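Local coordinates for copper-transporting ATPase PAA2, chloroplastic (Arabidopsis thaliana, PDB 5LBK), which mediates ATP-driven copper transfer across the chloroplast thylakoid membrane, the piece described here being its nucleotide-binding N-domain, at residues 78-81 / 82-86; 14-17 / 18-21; 40-43 / 44-48; 88-91 / 92-95. One frame throughout, in Å; residues are numbered along the deposited sequence. Where two conformers were deposited one is given.

How the contacts relate
All four contacts are local, each within one helix or at one of its ends, and they fall into two pairs around the six-stranded antiparallel sheet. Contacts 2 and 3 belong to helices 17-27 and 34-45, which meet where Leu21 packs on Leu46, Leu48 and Glu42. Contacts 1 and 4 belong to helices 78-84 and 91-102: Leu78 packs on Met94, and Lys88 NZ, in the loop between, probably hydrogen-bonds Ser82 O. Contacts 1 and 2 are partly buried and rely on aromatic side chains; contacts 3 and 4 lie at the surface, centres about 29 Å apart. Contacts 2 and 4 open helices, by staple positions and N-cap carbonyl bonds; contact 3 closes one with a Schellman motif.

Contact 1: 78-81 / 82-86; sequences LEWV and SDRFL
Arg84 runs back along helix 78-84 over the indole of Trp80, in one of its two modelled conformers, so its tip is provisional. Its CB sits 3.4 Å from Val81 O and also lies over the ring centre of Phe85. Arg84 CG, turned beside its backbone N, lies 3.1 Å from Trp80 O in this conformer. The chain then bends at chi2 (-42°) and again at chi3, which brings CD over one indole face: CD is 3.9 Å from the centroid of the six-membered ring and 19° off its normal, a CH-pi contact. Beyond it, the guanidinium is inclined 36° to the ring, with NH1 3.6 Å from Trp80 NE1. Both donors look to Glu59, NE1 through a hydrogen bond and NH1 through a long, weak ion pair.

This i to i+4 Trp-Arg pair belongs to a short helix laid against the sheet of the N-domain: Trp80, Arg84 and Phe85 all rest on Ala74 of strand 71-76, Phe85 also on Phe72. Backbone bonds run from Ser82 N to Leu78 O (2.9 Å) and, closing a tighter turn, from Arg84 N to Val81 O (3.1 Å). With an alanine here instead of Trp80, Arg84 CD would probably lose the face it rests on and Glu59 its indole N-H mate. Glu79 OE2 and Asp83 OD2 stand 3.6 Å apart, like charges that probably repel, whereas the Arg84 charge is likely offset by Glu59.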
ATOM      1  N   LEU A  78      -0.548   7.731   5.770  1.00 22.40           N
ATOM      2  CA  LEU A  78      -0.397   8.640   4.631  1.00 26.15           C
ATOM      3  C   LEU A  78       0.862   9.466   4.722  1.00 23.57           C
ATOM      4  O   LEU A  78       1.632   9.557   3.753  1.00 23.87           O
ATOM      5  CB  LEU A  78      -1.640   9.562   4.545  1.00 28.74           C
ATOM      6  CG  LEU A  78      -1.563  10.683   3.511  1.00 28.06           C
ATOM      7  CD1 LEU A  78      -1.254  10.061   2.117  1.00 34.03           C
ATOM      8  CD2 LEU A  78      -2.869  11.456   3.518  1.00 28.43           C
ATOM      9  N   GLU A  79       1.091  10.095   5.875  1.00 25.36           N
ATOM     10  CA  GLU A  79       2.200  11.021   5.973  1.00 23.75           C
ATOM     11  C   GLU A  79       3.534  10.286   5.865  1.00 20.01           C
ATOM     12  O   GLU A  79       4.454  10.758   5.189  1.00 24.83           O
ATOM     13  CB  GLU A  79       2.120  11.831   7.270  1.00 26.66           C
ATOM     14  CG  GLU A  79       3.185  12.941   7.272  1.00 29.67           C
ATOM     15  CD  GLU A  79       3.477  13.473   8.637  1.00 53.60           C
ATOM     16  OE1 GLU A  79       2.865  12.976   9.610  1.00 53.46           O
ATOM     17  OE2 GLU A  79       4.314  14.399   8.716  1.00 47.14           O
ATOM     18  N   TRP A  80       3.633   9.112   6.484  1.00 23.60           N
ATOM     19  CA  TRP A  80       4.885   8.362   6.494  1.00 29.59           C
ATOM     20  C   TRP A  80       5.200   7.810   5.117  1.00 22.85           C
ATOM     21  O   TRP A  80       6.349   7.907   4.659  1.00 22.90           O
ATOM     22  CB  TRP A  80       4.805   7.250   7.537  1.00 23.86           C
ATOM     23  CG  TRP A  80       6.074   6.453   7.662  1.00 21.89           C
ATOM     24  CD1 TRP A  80       7.138   6.733   8.464  1.00 24.69           C
ATOM     25  CD2 TRP A  80       6.384   5.211   7.000  1.00 24.73           C
ATOM     26  NE1 TRP A  80       8.096   5.746   8.338  1.00 27.61           N
ATOM     27  CE2 TRP A  80       7.658   4.810   7.437  1.00 27.35           C
ATOM     28  CE3 TRP A  80       5.691   4.390   6.072  1.00 26.92           C
ATOM     29  CZ2 TRP A  80       8.280   3.646   6.968  1.00 30.19           C
ATOM     30  CZ3 TRP A  80       6.325   3.244   5.609  1.00 26.54           C
ATOM     31  CH2 TRP A  80       7.578   2.877   6.071  1.00 27.46           C
ATOM     32  N   VAL A  81       4.179   7.276   4.402  1.00 22.75           N
ATOM     33  CA  VAL A  81       4.393   6.808   3.032  1.00 21.06           C
ATOM     34  C   VAL A  81       4.796   7.978   2.163  1.00 23.13           C
ATOM     35  O   VAL A  81       5.757   7.901   1.384  1.00 21.11           O
ATOM     36  CB  VAL A  81       3.133   6.101   2.498  1.00 16.61           C
ATOM     37  CG1 VAL A  81       3.251   5.789   1.032  1.00 24.89           C
ATOM     38  CG2 VAL A  81       2.919   4.776   3.258  1.00 20.50           C
ATOM     39  N   SER A  82       4.054   9.084   2.272  1.00 23.87           N
ATOM     40  CA  SER A  82       4.347  10.228   1.433  1.00 26.72           C
ATOM     41  C   SER A  82       5.756  10.727   1.679  1.00 28.24           C
ATOM     42  O   SER A  82       6.477  11.102   0.737  1.00 25.31           O
ATOM     43  CB  SER A  82       3.316  11.311   1.715  1.00 27.39           C
ATOM     44  OG  SER A  82       3.611  12.473   1.007  1.00 35.99           O
ATOM     45  N   ASP A  83       6.186  10.708   2.940  1.00 25.68           N
ATOM     46  CA  ASP A  83       7.492  11.258   3.300  1.00 27.40           C
ATOM     47  C   ASP A  83       8.647  10.379   2.839  1.00 29.71           C
ATOM     48  O   ASP A  83       9.787  10.829   2.823  1.00 30.90           O
ATOM     49  CB  ASP A  83       7.610  11.434   4.835  1.00 31.18           C
ATOM     50  CG  ASP A  83       6.872  12.672   5.355  1.00 42.85           C
ATOM     51  OD1 ASP A  83       6.510  13.565   4.535  1.00 33.83           O
ATOM     52  OD2 ASP A  83       6.634  12.743   6.588  1.00 30.99           O
ATOM     53  N   ARG A  84       8.383   9.121   2.520  1.00 24.44           N
ATOM     54  CA  ARG A  84       9.440   8.178   2.189  0.56 23.40           C
ATOM     55  C   ARG A  84      10.135   8.511   0.880  1.00 35.91           C
ATOM     56  O   ARG A  84      11.319   8.180   0.716  1.00 34.72           O
ATOM     57  CB  ARG A  84       8.911   6.746   2.101  0.56 28.64           C
ATOM     58  CG  ARG A  84       8.461   6.101   3.399  0.56 21.86           C
ATOM     59  CD  ARG A  84       9.377   6.373   4.598  0.56 32.74           C
ATOM     60  NE  ARG A  84      10.702   5.772   4.471  0.56 42.13           N
ATOM     61  CZ  ARG A  84      11.591   5.701   5.466  0.56 35.30           C
ATOM     62  NH1 ARG A  84      11.287   6.188   6.657  0.56 39.46           N
ATOM     63  NH2 ARG A  84      12.783   5.146   5.272  0.56 28.80           N
ATOM     64  N   PHE A  85       9.434   9.156  -0.067  1.00 31.54           N
ATOM     65  CA  PHE A  85       9.960   9.346  -1.411  1.00 29.38           C
ATOM     66  C   PHE A  85       9.942  10.824  -1.810  1.00 29.86           C
ATOM     67  O   PHE A  85       9.043  11.570  -1.428  1.00 31.37           O
ATOM     68  CB  PHE A  85       9.142   8.536  -2.430  1.00 33.95           C
ATOM     69  CG  PHE A  85       8.946   7.085  -2.028  1.00 35.10           C
ATOM     70  CD1 PHE A  85      10.015   6.251  -1.957  1.00 42.12           C
ATOM     71  CD2 PHE A  85       7.684   6.578  -1.721  1.00 39.67           C
ATOM     72  CE1 PHE A  85       9.856   4.929  -1.560  1.00 42.48           C
ATOM     73  CE2 PHE A  85       7.549   5.228  -1.330  1.00 33.66           C
ATOM     74  CZ  PHE A  85       8.600   4.449  -1.286  1.00 34.21           C
ATOM     75  N   LEU A  86      10.932  11.222  -2.610  1.00 31.78           N
ATOM     76  CA  LEU A  86      11.059  12.628  -2.993  1.00 42.39           C
ATOM     77  C   LEU A  86       9.931  13.050  -3.927  1.00 44.76           C
ATOM     78  O   LEU A  86       9.458  14.192  -3.875  1.00 33.89           O
ATOM     79  CB  LEU A  86      12.419  12.876  -3.655  1.00 39.02           C
ATOM     80  CG  LEU A  86      12.712  14.318  -4.135  1.00 45.76           C
ATOM     81  CD1 LEU A  86      12.911  15.288  -2.979  1.00 51.65           C
ATOM     82  CD2 LEU A  86      13.933  14.388  -5.046  1.00 51.67           C
TER

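Contact 2: 14-17 / 18-21; sequences GYEE and QEVL
Glu16 and Gln18 form the one side-chain hydrogen bond across this helix start. Gln18 CG stands between its backbone N and carbonyl carbon (chi1 68°), and the extended chain beyond lays the amide alongside the Glu16 carboxylate. Gln18 NE2 gives its N-H to Glu16 OE2 at 2.9 Å, almost straight (176°) and in the amide plane. Replacing Gln18 by a leucine would probably leave OE2 without this donor and its carboxylate freer to turn.

Backbone bonds begin at Glu16, the N-cap of helix 17-27: its O takes Val20 N (3.2 Å) and, weakly, Glu19 N, while Leu21 N bonds Glu17 O (3.0 Å).

Among apolar contacts, Tyr15 CB meets Val20 CG2 at 3.7 Å. These residues, one before the N-cap and four after it, are the pair of a hydrophobic staple, tying the loop after strand 7-12 to the first turn. Val20 also touches Val10 of that strand, and Tyr15 OH is hydrogen-bonded to Glu126.

Charge enters through Glu19, whose OE2 comes to the edge of the Tyr15 ring, 3.4 Å from CD1. The same oxygen lies 3.9 Å from Glu16 OE2, a likely repulsion that the Gln18 amide may ease.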
ATOM      1  N   GLY A  14      -3.282   5.603 -11.361  1.00 45.94           N
ATOM      2  CA  GLY A  14      -3.078   5.028 -12.671  1.00 48.03           C
ATOM      3  C   GLY A  14      -3.025   3.513 -12.709  1.00 57.77           C
ATOM      4  O   GLY A  14      -3.127   2.916 -13.784  1.00 68.18           O
ATOM      5  N   TYR A  15      -2.910   2.871 -11.556  1.00 37.46           N
ATOM      6  CA  TYR A  15      -2.645   1.446 -11.470  1.00 35.98           C
ATOM      7  C   TYR A  15      -3.920   0.634 -11.419  1.00 39.21           C
ATOM      8  O   TYR A  15      -4.949   1.078 -10.911  1.00 45.25           O
ATOM      9  CB  TYR A  15      -1.843   1.131 -10.204  1.00 34.09           C
ATOM     10  CG  TYR A  15      -0.333   1.321 -10.314  1.00 48.42           C
ATOM     11  CD1 TYR A  15       0.482   0.300 -10.784  1.00 52.68           C
ATOM     12  CD2 TYR A  15       0.276   2.509  -9.913  1.00 45.88           C
ATOM     13  CE1 TYR A  15       1.867   0.458 -10.872  1.00 53.07           C
ATOM     14  CE2 TYR A  15       1.655   2.675 -10.004  1.00 40.46           C
ATOM     15  CZ  TYR A  15       2.445   1.648 -10.467  1.00 43.49           C
ATOM     16  OH  TYR A  15       3.817   1.830 -10.567  1.00 47.77           O
ATOM     17  N   GLU A  16      -3.810  -0.602 -11.893  1.00 43.89           N
ATOM     18  CA  GLU A  16      -4.840  -1.600 -11.671  1.00 41.45           C
ATOM     19  C   GLU A  16      -4.924  -1.941 -10.188  1.00 53.58           C
ATOM     20  O   GLU A  16      -3.910  -2.052  -9.501  1.00 45.26           O
ATOM     21  CB  GLU A  16      -4.527  -2.847 -12.493  1.00 47.98           C
ATOM     22  CG  GLU A  16      -4.123  -2.556 -13.942  1.00 55.03           C
ATOM     23  CD  GLU A  16      -3.590  -3.776 -14.669  1.00 65.35           C
ATOM     24  OE1 GLU A  16      -3.449  -3.715 -15.912  1.00 64.70           O
ATOM     25  OE2 GLU A  16      -3.298  -4.788 -13.995  1.00 70.23           O
ATOM     26  N   GLU A  17      -6.150  -2.098  -9.694  1.00 41.36           N
ATOM     27  CA  GLU A  17      -6.362  -2.509  -8.311  1.00 38.99           C
ATOM     28  C   GLU A  17      -5.490  -3.707  -7.941  1.00 40.54           C
ATOM     29  O   GLU A  17      -4.831  -3.716  -6.888  1.00 38.63           O
ATOM     30  CB  GLU A  17      -7.852  -2.818  -8.129  1.00 52.89           C
ATOM     31  CG  GLU A  17      -8.217  -3.659  -6.939  1.00 51.29           C
ATOM     32  CD  GLU A  17      -8.451  -5.108  -7.295  1.00 57.35           C
ATOM     33  OE1 GLU A  17      -9.198  -5.391  -8.259  1.00 66.04           O
ATOM     34  OE2 GLU A  17      -7.882  -5.971  -6.602  1.00 54.68           O
ATOM     35  N   GLN A  18      -5.447  -4.721  -8.813  1.00 42.03           N
ATOM     36  CA  GLN A  18      -4.698  -5.919  -8.470  1.00 44.38           C
ATOM     37  C   GLN A  18      -3.228  -5.585  -8.270  1.00 41.75           C
ATOM     38  O   GLN A  18      -2.548  -6.201  -7.433  1.00 41.29           O
ATOM     39  CB  GLN A  18      -4.864  -6.997  -9.553  1.00 53.90           C
ATOM     40  CG  GLN A  18      -4.205  -6.667 -10.919  1.00 70.02           C
ATOM     41  CD  GLN A  18      -4.190  -7.837 -11.918  1.00 78.88           C
ATOM     42  OE1 GLN A  18      -4.443  -8.998 -11.568  1.00 58.34           O
ATOM     43  NE2 GLN A  18      -3.869  -7.523 -13.171  1.00 92.47           N
ATOM     44  N   GLU A  19      -2.704  -4.645  -9.053  1.00 41.33           N
ATOM     45  CA  GLU A  19      -1.285  -4.337  -8.940  1.00 40.27           C
ATOM     46  C   GLU A  19      -0.993  -3.679  -7.602  1.00 50.83           C
ATOM     47  O   GLU A  19       0.034  -3.975  -6.981  1.00 36.27           O
ATOM     48  CB  GLU A  19      -0.813  -3.436 -10.075  1.00 40.87           C
ATOM     49  CG  GLU A  19      -0.833  -4.069 -11.452  1.00 55.41           C
ATOM     50  CD  GLU A  19      -0.178  -3.194 -12.533  1.00 70.86           C
ATOM     51  OE1 GLU A  19       0.881  -3.603 -13.063  1.00 78.41           O
ATOM     52  OE2 GLU A  19      -0.723  -2.106 -12.858  1.00 70.55           O
ATOM     53  N   VAL A  20      -1.893  -2.788  -7.144  1.00 34.66           N
ATOM     54  CA  VAL A  20      -1.718  -2.125  -5.853  1.00 31.63           C
ATOM     55  C   VAL A  20      -1.763  -3.145  -4.730  1.00 34.67           C
ATOM     56  O   VAL A  20      -0.931  -3.117  -3.810  1.00 31.52           O
ATOM     57  CB  VAL A  20      -2.770  -1.009  -5.655  1.00 30.50           C
ATOM     58  CG1 VAL A  20      -2.738  -0.450  -4.213  1.00 37.13           C
ATOM     59  CG2 VAL A  20      -2.522   0.088  -6.677  1.00 29.87           C
ATOM     60  N   LEU A  21      -2.733  -4.052  -4.782  1.00 33.29           N
ATOM     61  CA  LEU A  21      -2.827  -5.099  -3.781  1.00 33.91           C
ATOM     62  C   LEU A  21      -1.612  -6.015  -3.815  1.00 35.65           C
ATOM     63  O   LEU A  21      -1.138  -6.433  -2.754  1.00 35.35           O
ATOM     64  CB  LEU A  21      -4.105  -5.890  -4.010  1.00 35.89           C
ATOM     65  CG  LEU A  21      -4.563  -6.876  -2.968  1.00 52.15           C
ATOM     66  CD1 LEU A  21      -4.599  -6.268  -1.573  1.00 42.95           C
ATOM     67  CD2 LEU A  21      -5.959  -7.398  -3.439  1.00 40.07           C
TER

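Contact 3: 40-43 / 44-48; sequences VNEA and ESLNL
Glu42 and Leu46, one turn apart, cross obliquely on the side of helix 34-45 that faces helix 17-27. Glu42 CG points opposite its backbone N, and a bend at chi2 (77°) swings the carboxylate forward until OE2 lies 3.4 Å from Leu46 CD1. Leu21 touches both side chains, so the aliphatic part of Glu42 and the leucine methyls share one apolar patch.

Leu48 turns its CB back toward the helix, to 4.2 Å from Ala43 CB. This apolar pair accompanies a Schellman motif. Asn47 has a positive phi (65°), which reverses the chain; Leu48 N then reaches Ala43 O at 2.8 Å, and Asn47 N bonds Glu44 O at 2.9 Å. Ala43 also packs on Ala25, and Leu48 on Leu21.

The third face is polar. Ser45 OG is folded beside its own backbone N (chi1 -79°) and makes a weak 3.1 Å bond to Asn41 O. A water 3.3 Å from Asn41 O donates to it as well; its link to Glu44 OE2 is too short to be trusted.

Asn41 O thus takes Ser45 N, with the hydroxyl and a distant water as weaker donors, while the two Schellman bonds give the carbonyls of Ala43 and Glu44 donors from beyond the helix end. The chemistry suggests a helix end apolar toward its neighbour and probably polar on the side of Asn41, Glu44 and Ser45, where one water is seen.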
ATOM      1  N   VAL A  40      -2.640  -9.402   3.101  1.00 49.81           N
ATOM      2  CA  VAL A  40      -2.076 -10.647   2.585  1.00 51.79           C
ATOM      3  C   VAL A  40      -3.184 -11.649   2.276  1.00 54.29           C
ATOM      4  O   VAL A  40      -3.198 -12.255   1.202  1.00 54.02           O
ATOM      5  CB  VAL A  40      -1.063 -11.226   3.576  1.00 54.93           C
ATOM      6  CG1 VAL A  40      -0.518 -12.541   3.040  1.00 57.19           C
ATOM      7  CG2 VAL A  40       0.043 -10.249   3.770  1.00 52.64           C
ATOM      8  N   ASN A  41      -4.129 -11.830   3.213  1.00 57.02           N
ATOM      9  CA  ASN A  41      -5.210 -12.809   3.014  1.00 60.03           C
ATOM     10  C   ASN A  41      -6.052 -12.472   1.797  1.00 57.47           C
ATOM     11  O   ASN A  41      -6.578 -13.373   1.135  1.00 59.34           O
ATOM     12  CB  ASN A  41      -6.139 -12.882   4.237  1.00 63.34           C
ATOM     13  CG  ASN A  41      -5.467 -13.478   5.463  1.00 77.50           C
ATOM     14  OD1 ASN A  41      -4.510 -14.236   5.350  1.00 68.75           O
ATOM     15  ND2 ASN A  41      -5.966 -13.123   6.648  1.00 81.16           N
ATOM     16  N   GLU A  42      -6.219 -11.177   1.504  1.00 56.13           N
ATOM     17  CA  GLU A  42      -7.018 -10.775   0.354  1.00 51.33           C
ATOM     18  C   GLU A  42      -6.291 -11.064  -0.951  1.00 49.72           C
ATOM     19  O   GLU A  42      -6.889 -11.571  -1.903  1.00 50.40           O
ATOM     20  CB  GLU A  42      -7.368  -9.291   0.465  1.00 49.00           C
ATOM     21  CG  GLU A  42      -8.160  -8.724  -0.706  1.00 54.62           C
ATOM     22  CD  GLU A  42      -9.629  -9.096  -0.697  1.00 68.24           C
ATOM     23  OE1 GLU A  42     -10.151  -9.527   0.353  1.00 58.62           O
ATOM     24  OE2 GLU A  42     -10.264  -8.933  -1.756  1.00 83.58           O
ATOM     25  N   ALA A  43      -4.998 -10.773  -1.015  1.00 47.93           N
ATOM     26  CA  ALA A  43      -4.223 -11.166  -2.177  1.00 46.98           C
ATOM     27  C   ALA A  43      -4.256 -12.678  -2.344  1.00 50.68           C
ATOM     28  O   ALA A  43      -4.328 -13.184  -3.469  1.00 54.89           O
ATOM     29  CB  ALA A  43      -2.786 -10.672  -2.029  1.00 52.42           C
ATOM     30  N   GLU A  44      -4.244 -13.393  -1.223  1.00 54.06           N
ATOM     31  CA  GLU A  44      -4.301 -14.850  -1.236  1.00 58.10           C
ATOM     32  C   GLU A  44      -5.685 -15.320  -1.686  1.00 61.85           C
ATOM     33  O   GLU A  44      -5.802 -16.161  -2.578  1.00 61.78           O
ATOM     34  CB  GLU A  44      -3.985 -15.410   0.152  1.00 61.58           C
ATOM     35  CG  GLU A  44      -4.391 -16.862   0.339  1.00 73.50           C
ATOM     36  CD  GLU A  44      -4.268 -17.320   1.779  1.00 80.96           C
ATOM     37  OE1 GLU A  44      -3.177 -17.156   2.366  1.00 84.93           O
ATOM     38  OE2 GLU A  44      -5.262 -17.843   2.325  1.00 86.35           O
ATOM     39  N   SER A  45      -6.728 -14.771  -1.069  1.00 60.20           N
ATOM     40  CA  SER A  45      -8.100 -15.129  -1.419  1.00 62.21           C
ATOM     41  C   SER A  45      -8.375 -14.927  -2.907  1.00 64.59           C
ATOM     42  O   SER A  45      -9.125 -15.701  -3.511  1.00 62.69           O
ATOM     43  CB  SER A  45      -9.099 -14.313  -0.590  1.00 81.06           C
ATOM     44  OG  SER A  45      -9.250 -14.827   0.722  1.00 91.67           O
ATOM     45  N   LEU A  46      -7.783 -13.893  -3.513  1.00 66.35           N
ATOM     46  CA  LEU A  46      -7.996 -13.559  -4.923  1.00 68.92           C
ATOM     47  C   LEU A  46      -7.013 -14.256  -5.845  1.00 72.50           C
ATOM     48  O   LEU A  46      -7.041 -14.010  -7.056  1.00 74.87           O
ATOM     49  CB  LEU A  46      -7.888 -12.038  -5.143  1.00 65.50           C
ATOM     50  CG  LEU A  46      -8.859 -11.149  -4.362  1.00 62.21           C
ATOM     51  CD1 LEU A  46      -8.611  -9.673  -4.670  1.00 59.54           C
ATOM     52  CD2 LEU A  46     -10.313 -11.484  -4.655  1.00 64.99           C
ATOM     53  N   ASN A  47      -6.142 -15.110  -5.301  1.00 73.23           N
ATOM     54  CA  ASN A  47      -5.205 -15.885  -6.106  1.00 77.20           C
ATOM     55  C   ASN A  47      -4.200 -14.976  -6.813  1.00 75.95           C
ATOM     56  O   ASN A  47      -3.832 -15.195  -7.967  1.00 79.40           O
ATOM     57  CB  ASN A  47      -5.953 -16.767  -7.114  1.00 82.65           C
ATOM     58  CG  ASN A  47      -7.020 -17.653  -6.457  1.00 86.44           C
ATOM     59  OD1 ASN A  47      -8.139 -17.786  -6.974  1.00 86.61           O
ATOM     60  ND2 ASN A  47      -6.677 -18.263  -5.319  1.00 83.45           N
ATOM     61  N   LEU A  48      -3.738 -13.943  -6.107  1.00 71.18           N
ATOM     62  CA  LEU A  48      -2.737 -13.036  -6.646  1.00 69.88           C
ATOM     63  C   LEU A  48      -1.341 -13.505  -6.241  1.00 71.44           C
ATOM     64  O   LEU A  48      -1.078 -13.747  -5.058  1.00 85.36           O
ATOM     65  CB  LEU A  48      -2.968 -11.609  -6.139  1.00 64.95           C
ATOM     66  CG  LEU A  48      -4.291 -10.930  -6.518  1.00 64.50           C
ATOM     67  CD1 LEU A  48      -4.386  -9.543  -5.851  1.00 65.30           C
ATOM     68  CD2 LEU A  48      -4.418 -10.805  -8.016  1.00 68.04           C
TER
HETATM   69  O   HOH W   1      -6.847 -16.131   2.895  1.00 54.56           O

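Contact 4: 88-91 / 92-95; sequences KNDS and SDMV
Met94 sets CG opposite its backbone N (chi1 -157°) and bends at both chi2 (59°) and chi3, which together curl the thioether back so that its methyl CE lies 3.7 Å from Asn89 CB. Asn89 turns its amide the other way: with CG beside its own backbone N, the amide is directed away from the helix, and OD1 accepts a hydrogen bond from Ile128 N of strand 127-134. The asparagine therefore offers Met94 only its CB, while its polar end fixes the loop to the sheet.

Asp90 is the N-cap of helix 91-102, and Asn89 and Met94 occupy the two positions that a hydrophobic staple would join, one before the cap and four after it. Here the pairing is a methyl against a single methylene, because one partner is polar. The Asp90 carboxylate makes no capping bond, and Asp90 N is buried without a partner.

The helix starts through the backbone instead. Asp90 O receives Met94 N at 3.2 Å, and Asp93 N at 3.1 Å in a weak bond with an angle of 121° at the hydrogen. Val95 N follows with Ser91 O, also at 3.1 Å, and Val95 CG2 lies 3.4 Å from that same oxygen.

Asp90 OD1 and Asp93 OD2 are 4.3 Å apart, like charges that may repel mildly and that the positive helix end would probably offset. Close by, Ser92 OG, standing between its backbone N and carbonyl carbon, comes 3.8 Å from Asp90 CB.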
ATOM      1  N   LYS A  88       6.402  13.730  -5.014  1.00 32.06           N
ATOM      2  CA  LYS A  88       5.167  14.007  -4.289  1.00 31.15           C
ATOM      3  C   LYS A  88       4.003  14.040  -5.270  1.00 35.64           C
ATOM      4  O   LYS A  88       4.163  14.436  -6.427  1.00 36.92           O
ATOM      5  CB  LYS A  88       5.225  15.365  -3.545  1.00 37.46           C
ATOM      6  CG  LYS A  88       6.458  15.594  -2.696  1.00 45.32           C
ATOM      7  CD  LYS A  88       6.559  14.638  -1.521  1.00 29.85           C
ATOM      8  CE  LYS A  88       7.854  14.826  -0.814  1.00 36.66           C
ATOM      9  NZ  LYS A  88       8.092  13.714   0.150  1.00 28.50           N
ATOM     10  N   ASN A  89       2.825  13.660  -4.801  1.00 28.71           N
ATOM     11  CA  ASN A  89       1.654  13.666  -5.656  1.00 29.31           C
ATOM     12  C   ASN A  89       1.024  15.048  -5.823  1.00 33.57           C
ATOM     13  O   ASN A  89       0.987  15.857  -4.895  1.00 38.66           O
ATOM     14  CB  ASN A  89       0.606  12.691  -5.114  1.00 28.51           C
ATOM     15  CG  ASN A  89       1.116  11.265  -5.050  1.00 42.98           C
ATOM     16  OD1 ASN A  89       1.966  10.933  -4.223  1.00 37.65           O
ATOM     17  ND2 ASN A  89       0.598  10.411  -5.925  1.00 33.99           N
ATOM     18  N   ASP A  90       0.521  15.286  -7.028  1.00 35.42           N
ATOM     19  CA  ASP A  90      -0.167  16.481  -7.388  1.00 39.57           C
ATOM     20  C   ASP A  90      -1.280  16.649  -6.374  1.00 35.06           C
ATOM     21  O   ASP A  90      -1.872  15.694  -5.910  1.00 33.58           O
ATOM     22  CB  ASP A  90      -0.929  16.353  -8.708  1.00 50.53           C
ATOM     23  CG  ASP A  90      -0.075  16.065  -9.876  1.00 77.88           C
ATOM     24  OD1 ASP A  90       0.968  15.425  -9.751  1.00 88.58           O
ATOM     25  OD2 ASP A  90      -0.465  16.482 -10.976  1.00 86.80           O
ATOM     26  N   SER A  91      -1.603  17.900  -6.080  1.00 35.24           N
ATOM     27  CA  SER A  91      -2.680  18.197  -5.151  1.00 34.72           C
ATOM     28  C   SER A  91      -4.012  17.640  -5.662  1.00 32.89           C
ATOM     29  O   SER A  91      -4.859  17.238  -4.864  1.00 36.91           O
ATOM     30  CB  SER A  91      -2.797  19.706  -4.931  1.00 48.66           C
ATOM     31  OG  SER A  91      -3.603  19.996  -3.802  1.00 58.51           O
ATOM     32  N   SER A  92      -4.208  17.619  -6.981  1.00 34.89           N
ATOM     33  CA  SER A  92      -5.470  17.116  -7.529  1.00 31.96           C
ATOM     34  C   SER A  92      -5.584  15.612  -7.320  1.00 30.43           C
ATOM     35  O   SER A  92      -6.684  15.088  -7.122  1.00 32.48           O
ATOM     36  CB  SER A  92      -5.598  17.456  -9.014  1.00 42.05           C
ATOM     37  OG  SER A  92      -4.517  16.926  -9.748  1.00 46.42           O
ATOM     38  N   ASP A  93      -4.460  14.897  -7.404  1.00 30.55           N
ATOM     39  CA  ASP A  93      -4.498  13.450  -7.163  1.00 37.69           C
ATOM     40  C   ASP A  93      -4.849  13.156  -5.709  1.00 31.21           C
ATOM     41  O   ASP A  93      -5.553  12.184  -5.412  1.00 28.86           O
ATOM     42  CB  ASP A  93      -3.153  12.809  -7.533  1.00 40.45           C
ATOM     43  CG  ASP A  93      -3.003  12.535  -9.036  1.00 49.91           C
ATOM     44  OD1 ASP A  93      -3.993  12.616  -9.790  1.00 41.57           O
ATOM     45  OD2 ASP A  93      -1.875  12.196  -9.466  1.00 48.74           O
ATOM     46  N   MET A  94      -4.345  13.959  -4.776  1.00 36.28           N
ATOM     47  CA  MET A  94      -4.678  13.741  -3.371  1.00 30.21           C
ATOM     48  C   MET A  94      -6.161  13.980  -3.117  1.00 29.60           C
ATOM     49  O   MET A  94      -6.778  13.295  -2.296  1.00 29.68           O
ATOM     50  CB  MET A  94      -3.825  14.660  -2.499  1.00 34.26           C
ATOM     51  CG  MET A  94      -3.627  14.244  -1.073  1.00 68.03           C
ATOM     52  SD  MET A  94      -2.862  12.625  -0.885  1.00 58.17           S
ATOM     53  CE  MET A  94      -1.901  12.416  -2.355  1.00 34.05           C
ATOM     54  N   VAL A  95      -6.734  15.009  -3.739  1.00 29.71           N
ATOM     55  CA  VAL A  95      -8.161  15.265  -3.568  1.00 29.95           C
ATOM     56  C   VAL A  95      -8.966  14.100  -4.143  1.00 28.98           C
ATOM     57  O   VAL A  95      -9.908  13.609  -3.521  1.00 29.20           O
ATOM     58  CB  VAL A  95      -8.552  16.596  -4.240  1.00 31.24           C
ATOM     59  CG1 VAL A  95     -10.058  16.718  -4.296  1.00 32.12           C
ATOM     60  CG2 VAL A  95      -7.910  17.786  -3.493  1.00 33.17           C
TER